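Local coordinates for anti-sigma-I factor RsgI2 (Clostridium thermocellum, PDB 4B9P), which probably senses extracellular polysaccharide through this cellulose-binding CBM3 module and holds the sigma factor SigI2 inactive until substrate is bound, at residues A[2-14]-A[148-162]. Numbering follows the deposited sequence.
With ZN (zinc ion), chain C.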
loop_
_atom_site.group_PDB
_atom_site.type_symbol
_atom_site.label_atom_id
_atom_site.label_comp_id
_atom_site.label_asym_id
_atom_site.label_seq_id
_atom_site.Cartn_x
_atom_site.Cartn_y
_atom_site.Cartn_z
ATOM N N ASP A 2 -30.403 -3.394 2.962
ATOM C CA ASP A 2 -30.168 -4.726 3.504
ATOM C C ASP A 2 -29.123 -5.503 2.725
ATOM O O ASP A 2 -29.043 -6.725 2.842
ATOM C CB ASP A 2 -31.479 -5.520 3.552
ATOM C CG ASP A 2 -32.147 -5.644 2.182
ATOM O OD1 ASP A 2 -31.628 -5.046 1.208
ATOM O OD2 ASP A 2 -33.200 -6.331 2.092
ATOM N N LEU A 3 -28.343 -4.800 1.909
ATOM C CA LEU A 3 -27.150 -5.406 1.347
ATOM C C LEU A 3 -25.967 -4.567 1.796
ATOM O O LEU A 3 -25.809 -3.422 1.398
ATOM C CB LEU A 3 -27.180 -5.555 -0.185
ATOM C CG LEU A 3 -27.825 -6.786 -0.861
ATOM C CD1 LEU A 3 -27.499 -6.796 -2.342
ATOM C CD2 LEU A 3 -27.412 -8.129 -0.251
ATOM N N LEU A 4 -25.150 -5.164 2.647
ATOM C CA LEU A 4 -24.038 -4.485 3.270
ATOM C C LEU A 4 -22.786 -4.422 2.367
ATOM O O LEU A 4 -22.411 -5.426 1.746
ATOM C CB LEU A 4 -23.711 -5.286 4.523
ATOM C CG LEU A 4 -22.719 -4.757 5.539
ATOM C CD1 LEU A 4 -23.380 -3.671 6.376
ATOM C CD2 LEU A 4 -22.295 -5.910 6.393
ATOM N N THR A 5 -22.166 -3.248 2.268
ATOM C CA THR A 5 -20.836 -3.147 1.664
ATOM C C THR A 5 -19.812 -3.256 2.769
ATOM O O THR A 5 -19.853 -2.483 3.724
ATOM C CB THR A 5 -20.654 -1.811 0.902
ATOM O OG1 THR A 5 -21.595 -1.769 -0.165
ATOM C CG2 THR A 5 -19.261 -1.693 0.313
ATOM N N LYS A 6 -18.915 -4.238 2.665
ATOM C CA LYS A 6 -17.953 -4.477 3.729
ATOM C C LYS A 6 -16.706 -5.088 3.153
ATOM O O LYS A 6 -16.762 -5.906 2.222
ATOM C CB LYS A 6 -18.533 -5.413 4.798
ATOM C CG LYS A 6 -17.749 -5.414 6.101
ATOM C CD LYS A 6 -18.433 -6.302 7.130
ATOM C CE LYS A 6 -17.554 -6.592 8.348
ATOM N NZ LYS A 6 -18.054 -7.794 9.091
ATOM N N ILE A 7 -15.556 -4.677 3.693
ATOM C CA ILE A 7 -14.284 -5.226 3.277
ATOM C C ILE A 7 -13.435 -5.586 4.499
ATOM O O ILE A 7 -13.701 -5.102 5.614
ATOM C CB ILE A 7 -13.493 -4.232 2.395
ATOM C CG1 ILE A 7 -13.355 -2.877 3.084
ATOM C CG2 ILE A 7 -14.168 -4.130 1.012
ATOM C CD1 ILE A 7 -12.461 -1.916 2.380
ATOM N N GLU A 8 -12.417 -6.405 4.269
ATOM C CA GLU A 8 -11.392 -6.663 5.241
ATOM C C GLU A 8 -10.064 -6.433 4.539
ATOM O O GLU A 8 -9.910 -6.813 3.381
ATOM C CB GLU A 8 -11.484 -8.106 5.772
ATOM C CG GLU A 8 -10.439 -8.409 6.800
ATOM C CD GLU A 8 -10.627 -9.765 7.429
ATOM O OE1 GLU A 8 -11.485 -9.869 8.331
ATOM O OE2 GLU A 8 -9.921 -10.730 7.062
ATOM N N LEU A 9 -9.095 -5.838 5.233
ATOM C CA LEU A 9 -7.793 -5.579 4.652
ATOM C C LEU A 9 -6.776 -6.337 5.489
ATOM O O LEU A 9 -6.685 -6.117 6.707
ATOM C CB LEU A 9 -7.532 -4.081 4.657
ATOM C CG LEU A 9 -6.323 -3.485 3.953
ATOM C CD1 LEU A 9 -4.977 -3.809 4.641
ATOM C CD2 LEU A 9 -6.335 -3.767 2.465
ATOM N N GLN A 10 -6.022 -7.229 4.839
ATOM C CA GLN A 10 -4.914 -7.932 5.475
ATOM C C GLN A 10 -3.612 -7.438 4.876
ATOM O O GLN A 10 -3.579 -7.056 3.693
ATOM C CB GLN A 10 -5.028 -9.447 5.347
ATOM C CG GLN A 10 -6.285 -9.969 5.949
ATOM C CD GLN A 10 -6.342 -11.473 5.910
ATOM O OE1 GLN A 10 -5.391 -12.115 5.524
ATOM N NE2 GLN A 10 -7.480 -12.051 6.280
ATOM N N ALA A 11 -2.537 -7.433 5.651
ATOM C CA ALA A 11 -1.266 -6.929 5.123
ATOM C C ALA A 11 -0.116 -7.466 5.950
ATOM O O ALA A 11 -0.300 -7.938 7.087
ATOM C CB ALA A 11 -1.254 -5.409 5.165
ATOM N N TYR A 12 1.081 -7.379 5.408
ATOM C CA TYR A 12 2.281 -7.495 6.189
ATOM C C TYR A 12 3.410 -6.835 5.410
ATOM O O TYR A 12 3.276 -6.545 4.215
ATOM C CB TYR A 12 2.618 -8.961 6.527
ATOM C CG TYR A 12 3.114 -9.827 5.406
ATOM C CD1 TYR A 12 2.236 -10.316 4.437
ATOM C CD2 TYR A 12 4.452 -10.224 5.338
ATOM C CE1 TYR A 12 2.678 -11.156 3.407
ATOM C CE2 TYR A 12 4.892 -11.056 4.324
ATOM C CZ TYR A 12 4.009 -11.531 3.374
ATOM O OH TYR A 12 4.462 -12.364 2.365
ATOM N N ASN A 13 4.535 -6.606 6.100
ATOM C CA ASN A 13 5.745 -6.128 5.456
ATOM C C ASN A 13 6.678 -7.283 5.201
ATOM O O ASN A 13 7.044 -8.013 6.097
ATOM C CB ASN A 13 6.390 -5.071 6.345
ATOM C CG ASN A 13 5.615 -3.803 6.339
ATOM O OD1 ASN A 13 4.706 -3.600 7.136
ATOM N ND2 ASN A 13 5.929 -2.930 5.400
ATOM N N HIS A 14 7.077 -7.439 3.943
ATOM C CA HIS A 14 7.929 -8.554 3.571
ATOM C C HIS A 14 9.381 -8.324 3.951
ATOM O O HIS A 14 10.139 -9.285 4.069
ATOM C CB HIS A 14 7.768 -8.811 2.067
ATOM C CG HIS A 14 8.447 -10.050 1.580
ATOM N ND1 HIS A 14 9.445 -10.026 0.630
ATOM C CD2 HIS A 14 8.233 -11.358 1.853
ATOM C CE1 HIS A 14 9.837 -11.261 0.358
ATOM N NE2 HIS A 14 9.111 -12.089 1.078
ATOM N N VAL A 148 -4.923 -9.209 9.589
ATOM C CA VAL A 148 -5.824 -8.057 9.509
ATOM C C VAL A 148 -5.125 -6.818 10.064
ATOM O O VAL A 148 -4.489 -6.877 11.114
ATOM C CB VAL A 148 -7.139 -8.378 10.284
ATOM C CG1 VAL A 148 -8.086 -7.192 10.275
ATOM C CG2 VAL A 148 -7.841 -9.597 9.624
ATOM N N TRP A 149 -5.163 -5.704 9.335
ATOM C CA TRP A 149 -4.290 -4.581 9.706
ATOM C C TRP A 149 -5.032 -3.268 9.573
ATOM O O TRP A 149 -5.445 -2.869 8.468
ATOM C CB TRP A 149 -3.030 -4.600 8.852
ATOM C CG TRP A 149 -1.983 -3.661 9.289
ATOM C CD1 TRP A 149 -1.448 -2.620 8.558
ATOM C CD2 TRP A 149 -1.281 -3.713 10.523
ATOM N NE1 TRP A 149 -0.450 -2.010 9.291
ATOM C CE2 TRP A 149 -0.320 -2.666 10.495
ATOM C CE3 TRP A 149 -1.357 -4.544 11.652
ATOM C CZ2 TRP A 149 0.572 -2.445 11.559
ATOM C CZ3 TRP A 149 -0.478 -4.300 12.727
ATOM C CH2 TRP A 149 0.452 -3.246 12.674
ATOM N N ASP A 150 -5.158 -2.573 10.700
ATOM C CA ASP A 150 -5.976 -1.363 10.788
ATOM C C ASP A 150 -5.251 -0.079 10.370
ATOM O O ASP A 150 -5.892 0.967 10.264
ATOM C CB ASP A 150 -6.440 -1.160 12.246
ATOM C CG ASP A 150 -7.307 -2.300 12.746
ATOM O OD1 ASP A 150 -8.348 -2.528 12.105
ATOM O OD2 ASP A 150 -6.938 -2.994 13.718
ATOM N N LYS A 151 -3.932 -0.123 10.121
ATOM C CA LYS A 151 -3.179 1.114 9.881
ATOM C C LYS A 151 -2.893 1.357 8.414
ATOM O O LYS A 151 -2.107 2.236 8.069
ATOM C CB LYS A 151 -1.887 1.123 10.693
ATOM C CG LYS A 151 -2.126 1.295 12.186
ATOM C CD LYS A 151 -0.778 1.284 12.980
ATOM C CE LYS A 151 -0.260 2.619 13.269
ATOM N NZ LYS A 151 1.158 2.445 13.791
ATOM N N ILE A 152 -3.550 0.599 7.548
ATOM C CA ILE A 152 -3.633 0.879 6.118
ATOM C C ILE A 152 -5.102 1.202 5.857
ATOM O O ILE A 152 -5.987 0.498 6.336
ATOM C CB ILE A 152 -3.169 -0.341 5.286
ATOM C CG1 ILE A 152 -1.636 -0.468 5.415
ATOM C CG2 ILE A 152 -3.624 -0.229 3.816
ATOM C CD1 ILE A 152 -1.124 -1.805 4.868
ATOM N N THR A 153 -5.381 2.296 5.145
ATOM C CA THR A 153 -6.785 2.681 4.970
ATOM C C THR A 153 -7.277 2.327 3.582
ATOM O O THR A 153 -6.494 2.189 2.639
ATOM C CB THR A 153 -6.976 4.195 5.185
ATOM O OG1 THR A 153 -6.025 4.895 4.371
ATOM C CG2 THR A 153 -6.775 4.570 6.652
ATOM N N VAL A 154 -8.591 2.161 3.460
ATOM C CA VAL A 154 -9.215 1.827 2.176
ATOM C C VAL A 154 -10.451 2.691 2.000
ATOM O O VAL A 154 -11.251 2.823 2.939
ATOM C CB VAL A 154 -9.625 0.328 2.061
ATOM C CG1 VAL A 154 -10.152 0.030 0.653
ATOM C CG2 VAL A 154 -8.475 -0.607 2.431
ATOM N N TYR A 155 -10.557 3.296 0.820
ATOM C CA TYR A 155 -11.678 4.175 0.473
ATOM C C TYR A 155 -12.408 3.594 -0.729
ATOM O O TYR A 155 -11.778 3.061 -1.649
ATOM C CB TYR A 155 -11.183 5.569 0.076
ATOM C CG TYR A 155 -10.262 6.106 1.117
ATOM C CD1 TYR A 155 -8.926 5.716 1.128
ATOM C CD2 TYR A 155 -10.703 6.980 2.091
ATOM C CE1 TYR A 155 -8.045 6.173 2.068
ATOM C CE2 TYR A 155 -9.778 7.457 3.084
ATOM C CZ TYR A 155 -8.446 7.030 3.045
ATOM O OH TYR A 155 -7.488 7.434 3.962
ATOM N N ILE A 156 -13.739 3.678 -0.731
ATOM C CA ILE A 156 -14.522 3.315 -1.890
ATOM C C ILE A 156 -15.268 4.585 -2.287
ATOM O O ILE A 156 -16.065 5.122 -1.496
ATOM C CB ILE A 156 -15.508 2.211 -1.565
ATOM C CG1 ILE A 156 -14.793 1.020 -0.909
ATOM C CG2 ILE A 156 -16.218 1.772 -2.800
ATOM C CD1 ILE A 156 -15.700 -0.188 -0.561
ATOM N N SER A 157 -15.041 5.042 -3.516
ATOM C CA SER A 157 -15.670 6.261 -4.009
ATOM C C SER A 157 -15.468 7.426 -3.038
ATOM O O SER A 157 -16.386 8.243 -2.827
ATOM C CB SER A 157 -17.156 6.038 -4.287
ATOM O OG SER A 157 -17.291 5.062 -5.292
ATOM N N GLY A 158 -14.285 7.494 -2.432
ATOM C CA GLY A 158 -13.921 8.598 -1.568
ATOM C C GLY A 158 -14.315 8.447 -0.114
ATOM O O GLY A 158 -13.892 9.253 0.713
ATOM N N THR A 159 -15.093 7.423 0.217
ATOM C CA THR A 159 -15.526 7.204 1.588
ATOM C C THR A 159 -14.647 6.170 2.284
ATOM O O THR A 159 -14.394 5.103 1.726
ATOM C CB THR A 159 -16.992 6.733 1.628
ATOM O OG1 THR A 159 -17.800 7.766 1.073
ATOM C CG2 THR A 159 -17.434 6.510 3.039
ATOM N N LEU A 160 -14.193 6.472 3.497
ATOM C CA LEU A 160 -13.388 5.524 4.271
ATOM C C LEU A 160 -14.199 4.271 4.646
ATOM O O LEU A 160 -15.210 4.371 5.339
ATOM C CB LEU A 160 -12.809 6.182 5.536
ATOM C CG LEU A 160 -11.872 5.344 6.389
ATOM C CD1 LEU A 160 -10.559 5.096 5.691
ATOM C CD2 LEU A 160 -11.636 6.075 7.750
ATOM N N TYR A 161 -13.754 3.099 4.180
ATOM C CA TYR A 161 -14.408 1.838 4.526
ATOM C C TYR A 161 -13.553 0.915 5.380
ATOM O O TYR A 161 -14.048 -0.106 5.839
ATOM C CB TYR A 161 -14.841 1.075 3.265
ATOM C CG TYR A 161 -16.239 1.376 2.839
ATOM C CD1 TYR A 161 -16.531 2.520 2.097
ATOM C CD2 TYR A 161 -17.290 0.539 3.208
ATOM C CE1 TYR A 161 -17.833 2.817 1.718
ATOM C CE2 TYR A 161 -18.594 0.822 2.836
ATOM C CZ TYR A 161 -18.868 1.942 2.078
ATOM O OH TYR A 161 -20.171 2.209 1.743
ATOM N N TRP A 162 -12.279 1.248 5.581
ATOM C CA TRP A 162 -11.422 0.401 6.399
ATOM C C TRP A 162 -10.294 1.227 6.959
ATOM O O TRP A 162 -9.706 2.028 6.242
ATOM C CB TRP A 162 -10.791 -0.730 5.552
ATOM C CG TRP A 162 -9.867 -1.544 6.377
ATOM C CD1 TRP A 162 -8.543 -1.315 6.559
ATOM C CD2 TRP A 162 -10.203 -2.671 7.189
ATOM N NE1 TRP A 162 -8.019 -2.216 7.460
ATOM C CE2 TRP A 162 -9.022 -3.065 7.851
ATOM C CE3 TRP A 162 -11.385 -3.395 7.400
ATOM C CZ2 TRP A 162 -8.984 -4.146 8.709
ATOM C CZ3 TRP A 162 -11.359 -4.467 8.265
ATOM C CH2 TRP A 162 -10.174 -4.846 8.904
HETATM ZN ZN ZN C . 9.264 -14.037 0.908
HETATM O O HOH W 1 -15.856 -2.263 5.559
HETATM O O HOH W 2 7.376 -14.538 1.764
HETATM O O HOH W 3 10.571 -14.419 2.458
#
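Leu9 O is gripped by donors from two consecutive residues: Trp149 N gives a hydrogen bond of 3.1 Å, bent only modestly (N-H...O 159°), and Val148 CA adds a weaker C-H...O contact. With Ala11 bonded to Val147, this ties strand 7-13 to the short edge strand 147-148 as an antiparallel pair; Gln10 and Val148 form its non-hydrogen-bonded pair. The chain then crosses to the other sheet of the CBM3 beta-sandwich, where strands 152-156 and 159-162 form a hairpin.

Trp162 spans the gap between the sheets. Its CG stands anti to the backbone N (chi1 177°), laying one face of the indole against strand 7-13 at Leu9. Leu9 CB presses on the five-membered ring in a CH-pi contact, 3.5 Å from its centroid, and Leu9 N lies over the same face. That buried N has no hydrogen-bonding partner in the model, so the pi cloud probably offers it some electrostatic compensation. In the ring plane, NE1 donates to Trp149 O (2.8 Å), fixing the indole's rotation. Trp162 is the second residue of a classic beta bulge, with Tyr161, opposite Val154, whose O accepts from both backbone N-H groups.

Apolar branches fill the interior. Ile7 CD1 meets Val154 CG1 at a tight 3.5 Å, while the forked end of Leu9 spreads over two neighbours, CD1 toward Ile152 CG2 and CD2 toward Val154 CG2. Small Ala11 lets Ile152 CD1 approach its CB to 3.6 Å. Nearer the margin, Thr5 turns CG2 to Tyr161 CE2 and OG1 to Thr35, and a water joins Ile7 N to Tyr161 O.

Outside, Gln10 NE2 donates to Glu8 OE2 (2.9 Å), steadying the carboxylate beside Val148 CG2. Branched aliphatics thus join the sheets, while one indole, held by its N-H, covers backbone polarity at the sandwich's edge.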